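Long-range contact in putative xanthine dehydrogenase YAGS fad-binding subunit (Escherichia coli, PDB 5G5G), which probably serves as the molybdenum-cofactor-binding subunit of a periplasmic aldehyde oxidase, holding a pterin cytosine dinucleotide and a dioxothiomolybdenum ion: residues 187-199 with 259-272. Numbering follows the deposited sequence.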
loop_
_atom_site.group_PDB
_atom_site.type_symbol
_atom_site.label_atom_id
_atom_site.label_comp_id
_atom_site.label_asym_id
_atom_site.label_seq_id
_atom_site.Cartn_x
_atom_site.Cartn_y
_atom_site.Cartn_z
ATOM N N HIS C 187 -0.496 -0.157 7.323
ATOM C CA HIS C 187 0.759 -0.570 6.683
ATOM C C HIS C 187 0.597 -0.868 5.197
ATOM O O HIS C 187 1.406 -0.475 4.357
ATOM C CB HIS C 187 1.359 -1.768 7.389
ATOM C CG HIS C 187 1.366 -1.611 8.863
ATOM N ND1 HIS C 187 0.263 -1.937 9.648
ATOM C CD2 HIS C 187 2.303 -1.123 9.700
ATOM C CE1 HIS C 187 0.536 -1.642 10.896
ATOM N NE2 HIS C 187 1.770 -1.157 10.956
ATOM N N MET C 188 -0.492 -1.576 4.895
ATOM C CA MET C 188 -0.792 -1.988 3.537
ATOM C C MET C 188 0.370 -2.719 2.874
ATOM O O MET C 188 0.637 -2.565 1.680
ATOM C CB MET C 188 -1.204 -0.804 2.651
ATOM C CG MET C 188 -2.254 0.114 3.242
ATOM S SD MET C 188 -3.887 -0.622 3.408
ATOM C CE MET C 188 -4.410 -0.750 1.801
ATOM N N ALA C 189 1.074 -3.564 3.631
ATOM C CA ALA C 189 2.140 -4.368 3.022
ATOM C C ALA C 189 1.529 -5.240 1.948
ATOM O O ALA C 189 0.423 -5.776 2.139
ATOM C CB ALA C 189 2.834 -5.241 4.069
ATOM N N MET C 190 2.226 -5.372 0.820
ATOM C CA MET C 190 1.581 -5.955 -0.356
ATOM C C MET C 190 1.314 -7.426 -0.161
ATOM O O MET C 190 0.391 -7.929 -0.763
ATOM C CB MET C 190 2.395 -5.691 -1.605
ATOM C CG MET C 190 1.613 -5.850 -2.907
ATOM S SD MET C 190 0.135 -4.834 -3.058
ATOM C CE MET C 190 0.767 -3.251 -2.634
ATOM N N GLU C 191 2.097 -8.123 0.677
ATOM C CA GLU C 191 1.761 -9.507 1.051
ATOM C C GLU C 191 0.812 -9.490 2.235
ATOM O O GLU C 191 1.196 -9.077 3.326
ATOM C CB GLU C 191 3.028 -10.348 1.354
ATOM C CG GLU C 191 2.743 -11.793 1.773
ATOM C CD GLU C 191 3.895 -12.444 2.541
ATOM O OE1 GLU C 191 4.796 -11.724 3.063
ATOM O OE2 GLU C 191 3.875 -13.682 2.630
ATOM N N PRO C 192 -0.409 -10.030 2.046
ATOM C CA PRO C 192 -1.297 -10.179 3.172
ATOM C C PRO C 192 -0.629 -11.066 4.197
ATOM O O PRO C 192 0.080 -12.035 3.825
ATOM C CB PRO C 192 -2.533 -10.914 2.535
ATOM C CG PRO C 192 -2.551 -10.483 1.107
ATOM C CD PRO C 192 -1.054 -10.448 0.786
ATOM N N HIS C 193 -0.938 -10.837 5.457
ATOM C CA HIS C 193 -0.434 -11.697 6.504
ATOM C C HIS C 193 -0.882 -13.138 6.197
ATOM O O HIS C 193 -2.033 -13.390 5.862
ATOM C CB HIS C 193 -0.999 -11.309 7.865
ATOM C CG HIS C 193 -0.530 -9.994 8.377
ATOM N ND1 HIS C 193 -0.871 -8.794 7.804
ATOM C CD2 HIS C 193 0.276 -9.691 9.418
ATOM C CE1 HIS C 193 -0.306 -7.812 8.477
ATOM N NE2 HIS C 193 0.386 -8.327 9.469
ATOM N N ALA C 194 0.057 -14.075 6.307
ATOM C CA ALA C 194 -0.234 -15.484 6.094
ATOM C C ALA C 194 0.712 -16.423 6.802
ATOM O O ALA C 194 1.882 -16.088 6.996
ATOM C CB ALA C 194 -0.228 -15.798 4.597
ATOM N N SER C 195 0.213 -17.625 7.113
ATOM C CA SER C 195 1.009 -18.644 7.796
ATOM C C SER C 195 0.542 -20.027 7.383
ATOM O O SER C 195 -0.649 -20.238 7.054
ATOM C CB SER C 195 0.892 -18.529 9.331
ATOM O OG SER C 195 1.334 -17.277 9.842
ATOM N N MET C 196 1.449 -20.973 7.424
ATOM C CA MET C 196 1.134 -22.400 7.278
ATOM C C MET C 196 1.725 -23.145 8.446
ATOM O O MET C 196 2.909 -22.936 8.792
ATOM C CB MET C 196 1.678 -22.967 5.965
ATOM C CG MET C 196 1.336 -24.421 5.785
ATOM S SD MET C 196 1.740 -25.088 4.171
ATOM C CE MET C 196 3.494 -25.341 4.389
ATOM N N ALA C 197 0.915 -24.008 9.070
ATOM C CA ALA C 197 1.371 -24.820 10.212
ATOM C C ALA C 197 1.363 -26.280 9.887
ATOM O O ALA C 197 0.419 -26.761 9.270
ATOM C CB ALA C 197 0.520 -24.565 11.416
ATOM N N VAL C 198 2.373 -26.999 10.355
ATOM C CA VAL C 198 2.445 -28.472 10.338
ATOM C C VAL C 198 2.885 -28.893 11.734
ATOM O O VAL C 198 3.932 -28.400 12.267
ATOM C CB VAL C 198 3.519 -29.017 9.339
ATOM C CG1 VAL C 198 3.712 -30.527 9.395
ATOM C CG2 VAL C 198 3.218 -28.608 7.929
ATOM N N TRP C 199 2.129 -29.811 12.317
ATOM C CA TRP C 199 2.566 -30.501 13.553
ATOM C C TRP C 199 3.095 -31.891 13.256
ATOM O O TRP C 199 2.529 -32.608 12.425
ATOM C CB TRP C 199 1.454 -30.621 14.573
ATOM C CG TRP C 199 0.923 -29.336 15.118
ATOM C CD1 TRP C 199 0.049 -28.493 14.489
ATOM C CD2 TRP C 199 1.237 -28.723 16.368
ATOM N NE1 TRP C 199 -0.189 -27.387 15.276
ATOM C CE2 TRP C 199 0.489 -27.535 16.452
ATOM C CE3 TRP C 199 2.042 -29.093 17.468
ATOM C CZ2 TRP C 199 0.565 -26.692 17.542
ATOM C CZ3 TRP C 199 2.117 -28.242 18.542
ATOM C CH2 TRP C 199 1.381 -27.074 18.585
ATOM N N ALA C 259 -4.221 -26.689 12.549
ATOM C CA ALA C 259 -3.462 -27.848 12.093
ATOM C C ALA C 259 -3.377 -28.894 13.184
ATOM O O ALA C 259 -3.372 -30.061 12.908
ATOM C CB ALA C 259 -2.045 -27.397 11.658
ATOM N N ARG C 260 -3.357 -28.471 14.429
ATOM C CA ARG C 260 -3.344 -29.424 15.527
ATOM C C ARG C 260 -4.725 -30.149 15.658
ATOM O O ARG C 260 -4.806 -31.380 15.797
ATOM C CB ARG C 260 -2.947 -28.723 16.822
ATOM C CG ARG C 260 -2.834 -29.716 17.956
ATOM C CD ARG C 260 -2.204 -29.107 19.172
ATOM N NE ARG C 260 -3.012 -28.002 19.662
ATOM C CZ ARG C 260 -2.701 -27.243 20.720
ATOM N NH1 ARG C 260 -1.596 -27.483 21.496
ATOM N NH2 ARG C 260 -3.530 -26.266 21.028
ATOM N N ALA C 261 -5.802 -29.383 15.541
ATOM C CA ALA C 261 -7.161 -29.974 15.580
ATOM C C ALA C 261 -7.464 -30.968 14.452
ATOM O O ALA C 261 -8.055 -31.998 14.704
ATOM C CB ALA C 261 -8.188 -28.876 15.570
ATOM N N VAL C 262 -7.121 -30.659 13.203
ATOM C CA VAL C 262 -7.439 -31.539 12.079
ATOM C C VAL C 262 -6.343 -32.526 11.730
ATOM O O VAL C 262 -6.565 -33.362 10.849
ATOM C CB VAL C 262 -7.903 -30.790 10.799
ATOM C CG1 VAL C 262 -9.130 -29.955 11.134
ATOM C CG2 VAL C 262 -6.789 -29.928 10.170
ATOM N N LYS C 263 -5.230 -32.492 12.457
ATOM C CA LYS C 263 -4.129 -33.460 12.280
ATOM C C LYS C 263 -3.627 -33.476 10.838
ATOM O O LYS C 263 -3.390 -34.518 10.225
ATOM C CB LYS C 263 -4.564 -34.844 12.809
ATOM C CG LYS C 263 -4.707 -34.851 14.326
ATOM C CD LYS C 263 -5.325 -36.138 14.859
ATOM C CE LYS C 263 -5.226 -36.211 16.388
ATOM N NZ LYS C 263 -5.679 -37.556 16.814
ATOM N N ARG C 264 -3.499 -32.274 10.298
ATOM C CA ARG C 264 -3.166 -32.051 8.911
ATOM C C ARG C 264 -2.644 -30.613 8.770
ATOM O O ARG C 264 -3.107 -29.752 9.530
ATOM C CB ARG C 264 -4.451 -32.229 8.114
ATOM C CG ARG C 264 -4.275 -32.070 6.667
ATOM C CD ARG C 264 -5.551 -32.587 6.035
ATOM N NE ARG C 264 -5.658 -32.053 4.698
ATOM C CZ ARG C 264 -6.668 -32.297 3.908
ATOM N NH1 ARG C 264 -7.706 -33.062 4.326
ATOM N NH2 ARG C 264 -6.637 -31.774 2.697
ATOM N N PRO C 265 -1.707 -30.336 7.833
ATOM C CA PRO C 265 -1.245 -28.939 7.703
ATOM C C PRO C 265 -2.411 -28.016 7.236
ATOM O O PRO C 265 -3.340 -28.455 6.530
ATOM C CB PRO C 265 -0.158 -28.992 6.624
ATOM C CG PRO C 265 0.250 -30.411 6.559
ATOM C CD PRO C 265 -0.929 -31.251 6.986
ATOM N N VAL C 266 -2.373 -26.788 7.718
ATOM C CA VAL C 266 -3.381 -25.794 7.394
ATOM C C VAL C 266 -2.665 -24.498 7.087
ATOM O O VAL C 266 -1.744 -24.116 7.801
ATOM C CB VAL C 266 -4.376 -25.572 8.555
ATOM C CG1 VAL C 266 -5.360 -24.436 8.227
ATOM C CG2 VAL C 266 -5.102 -26.872 8.900
ATOM N N LYS C 267 -3.093 -23.828 6.028
ATOM C CA LYS C 267 -2.605 -22.477 5.729
ATOM C C LYS C 267 -3.717 -21.468 5.761
ATOM O O LYS C 267 -4.868 -21.779 5.427
ATOM C CB LYS C 267 -1.834 -22.425 4.425
ATOM C CG LYS C 267 -2.547 -22.868 3.216
ATOM C CD LYS C 267 -1.567 -22.805 2.053
ATOM C CE LYS C 267 -2.209 -22.853 0.717
ATOM N NZ LYS C 267 -1.295 -22.623 -0.436
ATOM N N VAL C 268 -3.390 -20.304 6.260
ATOM C CA VAL C 268 -4.343 -19.225 6.537
ATOM C C VAL C 268 -3.749 -17.899 6.057
ATOM O O VAL C 268 -2.617 -17.568 6.420
ATOM C CB VAL C 268 -4.595 -19.085 8.054
ATOM C CG1 VAL C 268 -5.539 -17.915 8.344
ATOM C CG2 VAL C 268 -5.180 -20.383 8.617
ATOM N N MET C 269 -4.487 -17.174 5.227
ATOM C CA MET C 269 -4.128 -15.814 4.844
ATOM C C MET C 269 -5.231 -14.876 5.349
ATOM O O MET C 269 -6.429 -15.217 5.261
ATOM C CB MET C 269 -4.058 -15.705 3.331
ATOM C CG MET C 269 -3.620 -14.339 2.833
ATOM S SD MET C 269 -3.467 -14.253 1.002
ATOM C CE MET C 269 -2.414 -15.658 0.796
ATOM N N LEU C 270 -4.859 -13.734 5.870
ATOM C CA LEU C 270 -5.863 -12.715 6.244
ATOM C C LEU C 270 -6.311 -12.015 4.950
ATOM O O LEU C 270 -5.494 -11.398 4.256
ATOM C CB LEU C 270 -5.288 -11.706 7.216
ATOM C CG LEU C 270 -4.646 -12.274 8.487
ATOM C CD1 LEU C 270 -4.293 -11.136 9.435
ATOM C CD2 LEU C 270 -5.614 -13.180 9.146
ATOM N N PRO C 271 -7.590 -12.090 4.618
ATOM C CA PRO C 271 -8.031 -11.410 3.380
ATOM C C PRO C 271 -7.794 -9.899 3.478
ATOM O O PRO C 271 -7.967 -9.332 4.569
ATOM C CB PRO C 271 -9.524 -11.719 3.345
ATOM C CG PRO C 271 -9.719 -12.913 4.254
ATOM C CD PRO C 271 -8.662 -12.830 5.286
ATOM N N ARG C 272 -7.416 -9.268 2.358
ATOM C CA ARG C 272 -7.073 -7.850 2.347
ATOM C C ARG C 272 -8.164 -6.987 3.051
ATOM O O ARG C 272 -7.801 -6.105 3.850
ATOM C CB ARG C 272 -6.783 -7.344 0.927
ATOM C CG ARG C 272 -6.397 -5.881 0.848
ATOM C CD ARG C 272 -5.148 -5.533 1.617
ATOM N NE ARG C 272 -4.020 -6.202 1.027
ATOM C CZ ARG C 272 -2.782 -6.161 1.479
ATOM N NH1 ARG C 272 -2.492 -5.486 2.607
ATOM N NH2 ARG C 272 -1.841 -6.810 0.797
HETATM O O HOH W 1 -0.408 -30.735 11.258
#
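R272 grips the carbonyl oxygen of A189 end-on with two nitrogens. NH2 of R272 lies 2.8 Å from A189 O, in the carbonyl plane on a lone pair, whereas NH1 approaches the same oxygen at 3.0 Å from a position tilted off that plane. Bends at chi2 and chi3 (61° and 65°) fold the chain round so that the NH1/NH2 edge of the guanidinium faces A189 O, and NH2 also bonds to the backbone of another protein chain. A leucine here would probably leave A189 O without both donors and cut a link to that neighbouring chain. Next come five backbone hydrogen bonds: L270 N to H193 O at 2.8 Å, then reciprocal pairs joining S195 with V268 and A197 with V266. The axes of strands 194-199 and 266-269 approach to 4.7 Å and run antiparallel at 168°.

On the face bearing A194 and M196, A194 CB meets M269 CB; farther along, P192 CB touches M269 CG at 3.6 Å. On the other face A197 CB packs against A259 CB at 3.8 Å. R260 CB sits over the five-membered ring of W199, 3.7 Å from its centroid, a CH-pi contact, while A259 CB meets the indole edge and W199 NE1 bonds A256 O. Helix 250-262 thus backs an antiparallel strand pair inside a mixed sheet, where 266-269 also adjoins 49-55, and the loop before 194-199 brings M190 against the bound iron-sulfur cluster.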